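Local coordinates for protein mannitol dehydrogenase (Helicobacter pylori, PDB 3TWO) that probably catalyses the zinc-dependent, NADP(H)-linked interconversion of cinnamyl alcohols and their aldehydes, as a cinnamyl-alcohol dehydrogenase of the medium-chain family, at residues M1-A9 and P19-V27; E202-K212 and V221-C231. One frame throughout, in Å; residues are numbered along the deposited sequence.

Interaction 1. Residues M1-A9 and P19-V27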
# COMPACT_ATOMS: atom_id res chain seq x y z
N MET B 1 23.46 -36.87 -20.93
CA MET B 1 22.28 -37.78 -20.79
C MET B 1 21.23 -37.15 -19.85
O MET B 1 21.57 -36.68 -18.77
CB MET B 1 22.70 -39.16 -20.26
CG MET B 1 23.44 -40.05 -21.28
SD MET B 1 22.95 -39.86 -23.04
CE MET B 1 24.32 -38.94 -23.80
N ARG B 2 19.97 -37.12 -20.29
CA ARG B 2 18.87 -36.63 -19.46
C ARG B 2 18.75 -37.46 -18.20
O ARG B 2 19.06 -38.62 -18.20
CB ARG B 2 17.56 -36.63 -20.27
CG ARG B 2 17.58 -35.64 -21.48
CD ARG B 2 16.24 -35.49 -22.22
NE ARG B 2 15.16 -35.07 -21.32
CZ ARG B 2 14.92 -33.84 -20.93
NH1 ARG B 2 15.69 -32.86 -21.35
NH2 ARG B 2 13.93 -33.57 -20.09
N VAL B 3 18.33 -36.85 -17.11
CA VAL B 3 18.17 -37.57 -15.85
C VAL B 3 16.76 -38.15 -15.82
O VAL B 3 15.79 -37.42 -16.09
CB VAL B 3 18.40 -36.57 -14.64
CG1 VAL B 3 17.99 -37.17 -13.30
CG2 VAL B 3 19.86 -36.07 -14.61
N GLN B 4 16.62 -39.44 -15.53
CA GLN B 4 15.30 -40.07 -15.41
C GLN B 4 14.70 -39.77 -14.03
O GLN B 4 15.41 -39.73 -13.02
CB GLN B 4 15.37 -41.58 -15.65
CG GLN B 4 15.84 -41.93 -17.08
CD GLN B 4 15.02 -41.20 -18.13
OE1 GLN B 4 15.56 -40.58 -19.03
NE2 GLN B 4 13.71 -41.26 -18.01
N SER B 5 13.41 -39.52 -13.99
CA SER B 5 12.82 -39.15 -12.73
C SER B 5 11.47 -39.75 -12.53
O SER B 5 10.86 -40.23 -13.47
CB SER B 5 12.67 -37.62 -12.60
OG SER B 5 13.86 -36.96 -12.89
N LYS B 6 10.97 -39.67 -11.28
CA LYS B 6 9.58 -39.97 -11.03
C LYS B 6 8.97 -39.11 -9.95
O LYS B 6 9.66 -38.56 -9.11
CB LYS B 6 9.35 -41.46 -10.77
CG LYS B 6 10.41 -42.11 -9.92
CD LYS B 6 10.18 -43.60 -9.89
CE LYS B 6 11.22 -44.33 -9.09
NZ LYS B 6 10.52 -45.41 -8.36
N GLY B 7 7.65 -39.01 -9.98
CA GLY B 7 6.96 -38.14 -9.06
C GLY B 7 5.46 -38.29 -9.12
O GLY B 7 4.93 -39.25 -9.64
N PHE B 8 4.80 -37.30 -8.54
CA PHE B 8 3.37 -37.28 -8.41
C PHE B 8 2.85 -36.08 -9.16
O PHE B 8 3.12 -34.93 -8.74
CB PHE B 8 2.99 -37.25 -6.90
CG PHE B 8 3.40 -38.51 -6.20
CD1 PHE B 8 4.64 -38.58 -5.55
CD2 PHE B 8 2.64 -39.66 -6.32
CE1 PHE B 8 5.09 -39.77 -4.94
CE2 PHE B 8 3.07 -40.88 -5.73
CZ PHE B 8 4.30 -40.92 -5.03
N ALA B 9 2.20 -36.38 -10.30
CA ALA B 9 1.68 -35.40 -11.25
C ALA B 9 0.15 -35.30 -11.25
O ALA B 9 -0.56 -36.30 -11.04
CB ALA B 9 2.18 -35.69 -12.74
N PRO B 19 1.26 -41.41 -9.90
CA PRO B 19 2.69 -41.65 -10.21
C PRO B 19 2.98 -41.29 -11.65
O PRO B 19 2.24 -41.65 -12.54
CB PRO B 19 2.86 -43.18 -10.00
CG PRO B 19 1.86 -43.44 -8.87
CD PRO B 19 0.64 -42.59 -9.25
N HIS B 20 4.04 -40.55 -11.90
CA HIS B 20 4.32 -40.12 -13.26
C HIS B 20 5.82 -40.28 -13.45
O HIS B 20 6.63 -39.78 -12.63
CB HIS B 20 3.88 -38.66 -13.40
CG HIS B 20 4.16 -38.04 -14.74
ND1 HIS B 20 3.67 -38.58 -15.92
CD2 HIS B 20 4.82 -36.91 -15.08
CE1 HIS B 20 4.06 -37.82 -16.94
NE2 HIS B 20 4.75 -36.79 -16.46
N ASP B 21 6.19 -41.01 -14.52
CA ASP B 21 7.56 -41.09 -14.98
C ASP B 21 7.84 -39.94 -15.91
O ASP B 21 7.02 -39.62 -16.76
CB ASP B 21 7.77 -42.38 -15.80
CG ASP B 21 7.56 -43.64 -14.96
OD1 ASP B 21 7.96 -43.66 -13.77
OD2 ASP B 21 6.97 -44.60 -15.51
N PHE B 22 9.03 -39.35 -15.76
CA PHE B 22 9.46 -38.25 -16.62
C PHE B 22 10.97 -38.16 -16.63
O PHE B 22 11.64 -39.03 -16.09
CB PHE B 22 8.84 -36.89 -16.21
CG PHE B 22 9.28 -36.38 -14.87
CD1 PHE B 22 10.13 -35.28 -14.79
CD2 PHE B 22 8.84 -36.99 -13.69
CE1 PHE B 22 10.51 -34.74 -13.51
CE2 PHE B 22 9.22 -36.50 -12.43
CZ PHE B 22 10.03 -35.34 -12.32
N SER B 23 11.48 -37.13 -17.28
CA SER B 23 12.91 -36.90 -17.31
C SER B 23 13.20 -35.40 -17.15
O SER B 23 12.35 -34.53 -17.45
CB SER B 23 13.52 -37.49 -18.61
OG SER B 23 13.21 -36.64 -19.70
N ARG B 24 14.38 -35.10 -16.65
CA ARG B 24 14.82 -33.70 -16.52
C ARG B 24 16.05 -33.47 -17.39
O ARG B 24 16.70 -34.43 -17.81
CB ARG B 24 15.19 -33.43 -15.07
CG ARG B 24 14.07 -33.62 -14.07
CD ARG B 24 14.58 -33.44 -12.64
NE ARG B 24 13.53 -33.45 -11.61
CZ ARG B 24 12.63 -32.47 -11.36
NH1 ARG B 24 12.57 -31.36 -12.12
NH2 ARG B 24 11.79 -32.60 -10.32
N HIS B 25 16.40 -32.20 -17.62
CA HIS B 25 17.65 -31.87 -18.32
C HIS B 25 18.92 -32.52 -17.69
O HIS B 25 19.01 -32.72 -16.47
CB HIS B 25 17.84 -30.34 -18.48
CG HIS B 25 18.16 -29.61 -17.20
ND1 HIS B 25 17.24 -28.82 -16.54
CD2 HIS B 25 19.33 -29.47 -16.53
CE1 HIS B 25 17.82 -28.24 -15.50
NE2 HIS B 25 19.09 -28.61 -15.47
N ALA B 26 19.88 -32.83 -18.56
CA ALA B 26 21.20 -33.34 -18.19
C ALA B 26 21.86 -32.39 -17.18
O ALA B 26 21.56 -31.18 -17.15
CB ALA B 26 22.09 -33.48 -19.46
N VAL B 27 22.75 -32.94 -16.36
CA VAL B 27 23.56 -32.17 -15.43
C VAL B 27 24.62 -31.35 -16.17
O VAL B 27 25.56 -31.90 -16.69
CB VAL B 27 24.24 -33.10 -14.39
CG1 VAL B 27 24.91 -32.27 -13.34
CG2 VAL B 27 23.19 -34.08 -13.74
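Ser5 lays its CB over one face of the Phe22 ring in a CH-pi contact, CB lying 3.6 Å from the centroid of the Phe22 ring. Phe22 reaches this position because its CG sits between the backbone N and the carbonyl carbon (chi1 66°), which folds the ring back across the neighbouring strand until its edge meets the peptide between Lys6 and Gly7; glycine at that point has no side chain to block it. Beside the ring runs the extended Arg24 side chain, whose CG passes 3.5 Å from Ser5 OG and whose guanidinium turns one face to the CE1 edge of the Phe22 ring. On the face shared by Gln4 and Ser23, Arg2 bends at chi3 (56°) and grips Ser23 OG side-on with two nitrogens, NE at 3.0 Å and NH2 at 3.2 Å from that oxygen. Ser23 OG lies in the guanidinium plane, while Arg24 O sits above its centre. Backbone bonds pair Val3 with Arg24, Ser5 with Phe22 and Gly7 with His20, both ways in each pair; Arg24 N to Val3 O is 2.8 Å. At the far end Ala9 CB packs 3.5 Å from His20 CB, and Phe8 touches the ring of Pro19.

Further out, Asn135 bonds Ser5 OG, and Met129 O and Ser133 OG hold the Arg24 guanidinium. Val3 and Val27, which meet through their CG2 methyls, both rest on Leu33. The whole is the N-terminal antiparallel beta hairpin of a medium-chain dehydrogenase, packed on strands 31-40 and 135-139.

Interaction 2. Residues E202-K212 and V221-C231. With NDP (NADPH dihydro-nicotinamide-adenine-dinucleotide phosphate), chain F.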
# COMPACT_ATOMS: atom_id res chain seq x y z
N GLU B 202 5.42 -8.81 20.22
CA GLU B 202 4.24 -9.19 20.94
C GLU B 202 3.27 -9.61 19.83
O GLU B 202 2.88 -8.78 19.01
CB GLU B 202 3.72 -8.00 21.76
CG GLU B 202 2.70 -8.43 22.70
CD GLU B 202 2.21 -7.31 23.67
OE1 GLU B 202 1.85 -7.70 24.79
OE2 GLU B 202 2.18 -6.09 23.34
N VAL B 203 2.85 -10.88 19.83
CA VAL B 203 2.22 -11.45 18.65
C VAL B 203 0.74 -11.73 18.82
O VAL B 203 0.32 -12.35 19.81
CB VAL B 203 2.96 -12.74 18.22
CG1 VAL B 203 2.36 -13.36 16.94
CG2 VAL B 203 4.44 -12.39 18.01
N SER B 204 -0.07 -11.27 17.87
CA SER B 204 -1.50 -11.58 17.87
C SER B 204 -1.75 -12.48 16.64
O SER B 204 -1.17 -12.24 15.56
CB SER B 204 -2.35 -10.30 17.75
OG SER B 204 -2.17 -9.41 18.85
N VAL B 205 -2.62 -13.49 16.79
CA VAL B 205 -2.94 -14.33 15.66
C VAL B 205 -4.43 -14.17 15.27
O VAL B 205 -5.32 -14.02 16.15
CB VAL B 205 -2.59 -15.81 15.99
CG1 VAL B 205 -3.19 -16.78 14.99
CG2 VAL B 205 -1.09 -15.96 16.02
N PHE B 206 -4.71 -14.20 13.98
CA PHE B 206 -6.12 -14.12 13.53
C PHE B 206 -6.37 -15.36 12.76
O PHE B 206 -5.69 -15.57 11.76
CB PHE B 206 -6.38 -12.89 12.63
CG PHE B 206 -6.12 -11.57 13.33
CD1 PHE B 206 -4.83 -11.06 13.43
CD2 PHE B 206 -7.17 -10.85 13.87
CE1 PHE B 206 -4.60 -9.79 14.09
CE2 PHE B 206 -6.96 -9.62 14.53
CZ PHE B 206 -5.68 -9.11 14.64
N ALA B 207 -7.31 -16.18 13.23
CA ALA B 207 -7.65 -17.47 12.56
C ALA B 207 -9.18 -17.44 12.33
O ALA B 207 -9.78 -16.37 12.53
CB ALA B 207 -7.20 -18.70 13.43
N ARG B 208 -9.81 -18.56 11.91
CA ARG B 208 -11.26 -18.58 11.71
C ARG B 208 -11.98 -19.37 12.82
O ARG B 208 -13.21 -19.30 12.94
CB ARG B 208 -11.66 -19.10 10.29
CG ARG B 208 -11.17 -18.15 9.15
CD ARG B 208 -11.80 -18.57 7.78
NE ARG B 208 -11.26 -19.85 7.28
CZ ARG B 208 -11.56 -20.32 6.08
NH1 ARG B 208 -12.40 -19.62 5.33
NH2 ARG B 208 -11.05 -21.48 5.61
N ASN B 209 -11.22 -20.08 13.66
CA ASN B 209 -11.85 -20.67 14.84
C ASN B 209 -10.74 -20.88 15.85
O ASN B 209 -9.61 -20.47 15.62
CB ASN B 209 -12.50 -22.00 14.44
CG ASN B 209 -11.52 -22.87 13.61
OD1 ASN B 209 -10.48 -23.26 14.11
ND2 ASN B 209 -11.84 -23.14 12.34
N GLU B 210 -11.05 -21.58 16.95
CA GLU B 210 -10.10 -21.74 18.03
C GLU B 210 -9.49 -23.12 18.07
O GLU B 210 -8.89 -23.50 19.10
CB GLU B 210 -10.75 -21.42 19.37
CG GLU B 210 -11.16 -19.96 19.46
CD GLU B 210 -11.37 -19.47 20.89
OE1 GLU B 210 -11.66 -20.27 21.79
OE2 GLU B 210 -11.23 -18.25 21.13
N HIS B 211 -9.55 -23.86 16.95
CA HIS B 211 -9.02 -25.23 16.96
C HIS B 211 -7.52 -25.31 17.30
O HIS B 211 -7.08 -26.31 17.89
CB HIS B 211 -9.34 -26.06 15.68
CG HIS B 211 -10.81 -26.20 15.39
ND1 HIS B 211 -11.28 -26.48 14.12
CD2 HIS B 211 -11.90 -26.05 16.18
CE1 HIS B 211 -12.60 -26.51 14.15
NE2 HIS B 211 -13.00 -26.26 15.38
N LYS B 212 -6.75 -24.29 16.94
CA LYS B 212 -5.31 -24.29 17.21
C LYS B 212 -4.87 -23.21 18.20
O LYS B 212 -3.69 -22.88 18.28
CB LYS B 212 -4.55 -24.18 15.88
CG LYS B 212 -4.97 -25.31 14.91
CD LYS B 212 -4.24 -25.28 13.54
CE LYS B 212 -4.55 -24.03 12.75
NZ LYS B 212 -4.10 -24.22 11.30
N VAL B 221 2.21 -16.72 21.62
CA VAL B 221 1.25 -15.74 21.13
C VAL B 221 0.52 -15.13 22.30
O VAL B 221 0.17 -15.86 23.26
CB VAL B 221 0.25 -16.40 20.18
CG1 VAL B 221 -0.89 -15.46 19.84
CG2 VAL B 221 1.00 -16.79 18.89
N LYS B 222 0.34 -13.81 22.26
CA LYS B 222 -0.27 -13.13 23.39
C LYS B 222 -1.80 -12.93 23.20
O LYS B 222 -2.54 -12.93 24.18
CB LYS B 222 0.49 -11.83 23.71
CG LYS B 222 1.28 -11.85 25.18
CD LYS B 222 2.55 -12.83 25.34
CE LYS B 222 3.86 -12.10 25.81
NZ LYS B 222 4.37 -11.02 24.82
N HIS B 223 -2.26 -12.76 21.96
CA HIS B 223 -3.71 -12.64 21.71
C HIS B 223 -4.09 -13.52 20.54
O HIS B 223 -3.35 -13.61 19.54
CB HIS B 223 -4.16 -11.21 21.39
CG HIS B 223 -3.75 -10.19 22.41
ND1 HIS B 223 -2.62 -9.41 22.26
CD2 HIS B 223 -4.31 -9.83 23.59
CE1 HIS B 223 -2.49 -8.62 23.31
NE2 HIS B 223 -3.51 -8.84 24.12
N PHE B 224 -5.24 -14.17 20.68
CA PHE B 224 -5.73 -15.04 19.64
C PHE B 224 -7.11 -14.52 19.27
O PHE B 224 -7.95 -14.43 20.13
CB PHE B 224 -5.87 -16.49 20.14
CG PHE B 224 -6.06 -17.48 19.03
CD1 PHE B 224 -4.96 -18.10 18.43
CD2 PHE B 224 -7.32 -17.77 18.57
CE1 PHE B 224 -5.12 -18.98 17.41
CE2 PHE B 224 -7.47 -18.69 17.52
CZ PHE B 224 -6.37 -19.28 16.94
N TYR B 225 -7.34 -14.20 18.00
CA TYR B 225 -8.69 -13.76 17.58
C TYR B 225 -9.27 -14.67 16.51
O TYR B 225 -8.52 -15.30 15.74
CB TYR B 225 -8.58 -12.38 17.00
CG TYR B 225 -7.98 -11.38 17.97
CD1 TYR B 225 -6.74 -10.75 17.66
CD2 TYR B 225 -8.61 -11.07 19.20
CE1 TYR B 225 -6.18 -9.84 18.51
CE2 TYR B 225 -8.07 -10.12 20.06
CZ TYR B 225 -6.84 -9.50 19.68
OH TYR B 225 -6.23 -8.59 20.48
N THR B 226 -10.59 -14.79 16.49
CA THR B 226 -11.26 -15.54 15.41
C THR B 226 -11.95 -14.57 14.42
O THR B 226 -12.63 -14.99 13.49
CB THR B 226 -12.27 -16.56 15.97
OG1 THR B 226 -13.17 -15.88 16.86
CG2 THR B 226 -11.56 -17.72 16.74
N ASP B 227 -11.74 -13.27 14.61
CA ASP B 227 -12.30 -12.30 13.69
C ASP B 227 -11.51 -11.06 13.92
O ASP B 227 -11.25 -10.70 15.09
CB ASP B 227 -13.74 -12.00 14.08
CG ASP B 227 -14.50 -11.22 13.00
OD1 ASP B 227 -14.15 -10.09 12.67
OD2 ASP B 227 -15.50 -11.75 12.50
N PRO B 228 -11.11 -10.38 12.83
CA PRO B 228 -10.33 -9.15 13.05
C PRO B 228 -11.05 -8.12 13.89
O PRO B 228 -10.39 -7.33 14.56
CB PRO B 228 -10.05 -8.62 11.62
CG PRO B 228 -10.93 -9.38 10.71
CD PRO B 228 -11.27 -10.70 11.40
N LYS B 229 -12.39 -8.13 13.93
CA LYS B 229 -13.11 -7.08 14.66
C LYS B 229 -12.92 -7.20 16.16
O LYS B 229 -13.23 -6.27 16.89
CB LYS B 229 -14.60 -7.18 14.40
CG LYS B 229 -15.00 -6.24 13.35
CD LYS B 229 -15.72 -6.96 12.20
CE LYS B 229 -14.74 -7.50 11.18
NZ LYS B 229 -15.21 -8.82 10.74
N GLN B 230 -12.49 -8.39 16.61
CA GLN B 230 -12.23 -8.60 18.05
C GLN B 230 -10.95 -7.89 18.49
O GLN B 230 -10.70 -7.74 19.68
CB GLN B 230 -12.16 -10.09 18.40
CG GLN B 230 -13.30 -10.94 17.87
CD GLN B 230 -12.97 -12.41 17.81
OE1 GLN B 230 -11.81 -12.81 17.97
NE2 GLN B 230 -13.95 -13.23 17.50
N CYS B 231 -10.12 -7.45 17.57
CA CYS B 231 -8.87 -6.85 18.04
C CYS B 231 -9.11 -5.39 18.38
O CYS B 231 -9.46 -4.61 17.55
CB CYS B 231 -7.76 -7.00 16.99
SG CYS B 231 -6.25 -6.05 17.35
PA NDP F . -2.12 -23.10 4.36
O1A NDP F . -3.54 -23.43 4.13
O2A NDP F . -1.20 -23.70 5.48
O5B NDP F . -2.55 -22.00 5.49
C5B NDP F . -3.66 -20.99 5.26
C4B NDP F . -4.24 -20.62 6.63
O4B NDP F . -5.16 -19.46 6.65
C3B NDP F . -5.01 -21.84 7.18
O3B NDP F . -4.60 -22.04 8.58
C2B NDP F . -6.49 -21.37 7.09
O2B NDP F . -7.18 -22.01 8.18
C1B NDP F . -6.37 -19.86 7.43
N9A NDP F . -7.41 -19.03 6.77
C8A NDP F . -7.99 -19.29 5.58
N7A NDP F . -8.81 -18.29 5.33
C5A NDP F . -8.75 -17.41 6.33
C6A NDP F . -9.38 -16.21 6.58
N6A NDP F . -10.31 -15.65 5.73
N1A NDP F . -9.07 -15.60 7.72
C2A NDP F . -8.19 -16.07 8.58
N3A NDP F . -7.57 -17.20 8.36
C4A NDP F . -7.85 -17.89 7.24
O3 NDP F . -1.49 -21.95 3.48
PN NDP F . -0.01 -21.60 3.38
O1N NDP F . 0.51 -21.02 4.64
O2N NDP F . 0.90 -22.66 2.69
O5D NDP F . -0.08 -20.46 2.29
C5D NDP F . -1.06 -19.33 2.52
C4D NDP F . -1.16 -18.42 1.23
O4D NDP F . 0.19 -17.92 1.10
C3D NDP F . -1.51 -19.14 -0.10
O3D NDP F . -2.39 -18.28 -0.87
C2D NDP F . -0.11 -19.32 -0.73
O2D NDP F . -0.21 -19.35 -2.11
C1D NDP F . 0.55 -17.99 -0.31
N1N NDP F . 2.05 -17.97 -0.46
C2N NDP F . 2.64 -16.79 -0.97
C3N NDP F . 4.01 -16.71 -1.13
C7N NDP F . 4.63 -15.39 -1.59
O7N NDP F . 4.01 -14.32 -1.45
N7N NDP F . 5.92 -15.45 -1.89
C4N NDP F . 4.82 -17.83 -0.82
C5N NDP F . 4.24 -19.01 -0.27
C6N NDP F . 2.87 -19.09 -0.10
P2B NDP F . -8.61 -22.63 8.03
O1X NDP F . -8.46 -24.13 8.68
O2X NDP F . -9.61 -21.74 8.64
O3X NDP F . -8.88 -22.87 6.48
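Phe206 and Tyr225 lie side by side and point the same way, with Phe206 CE2 3.3 Å from Tyr225 CD1 and the ring planes inclined at 35°. Cys231 packs against both rings: its CB meets the Phe206 ring at the edge and also lies over a face of Tyr225. Tyr251 is a further, edge-to-face partner of Phe206. On the other face of the sheet Val205 splits its methyls, CG2 on Val221 CG2 at 3.6 Å and CG1 on the Phe224 ring. With CG anti to the backbone N (chi1 -166°), Phe224 also reaches Ala207 CB, and its edge meets Asn209 O. Val205 N and O and Ala207 N join the strands in parallel register, Tyr225 N to Val205 O being 2.7 Å. This is a beta-alpha-beta unit of the Rossmann fold, crossing over through helix 213-218 to the sheet's outer strand 223-225.

The solvent side is looser. Exposed Lys222 only approaches Glu202, its NZ 4.2 Å from Glu202 OE1, beyond a salt bridge, and the Ser204 OG to His223 ND1 bond is weak. Past the strand, exposed Arg208 turns to NADPH: its NE and NH2 hold 2'-phosphate oxygens O2X and O3X at 2.9 and 2.7 Å, while one guanidinium face lies against adenine N7A.

The two contacts occupy opposite sides of the chain's centre, their own centres about 43 Å apart, and share no strand or helix. Each is partly buried and joins neighbouring strands close in sequence, but interaction 1 is an antiparallel hairpin and interaction 2 a parallel pair linked through a helix. In interaction 1 the first strand is also tied by backbone bonds to Tyr132 and Asn134, and polar side chains, the Arg2 guanidinium on Ser23 and Ser5 on the Phe22 ring, are prominent across it. Interaction 2 edges the six-stranded nucleotide-binding sheet, its interior apolar and aromatic, with charged groups at the strand ends and, just beyond, at the cofactor. Of the two, interaction 2 alone contributes residues to the NADPH pocket.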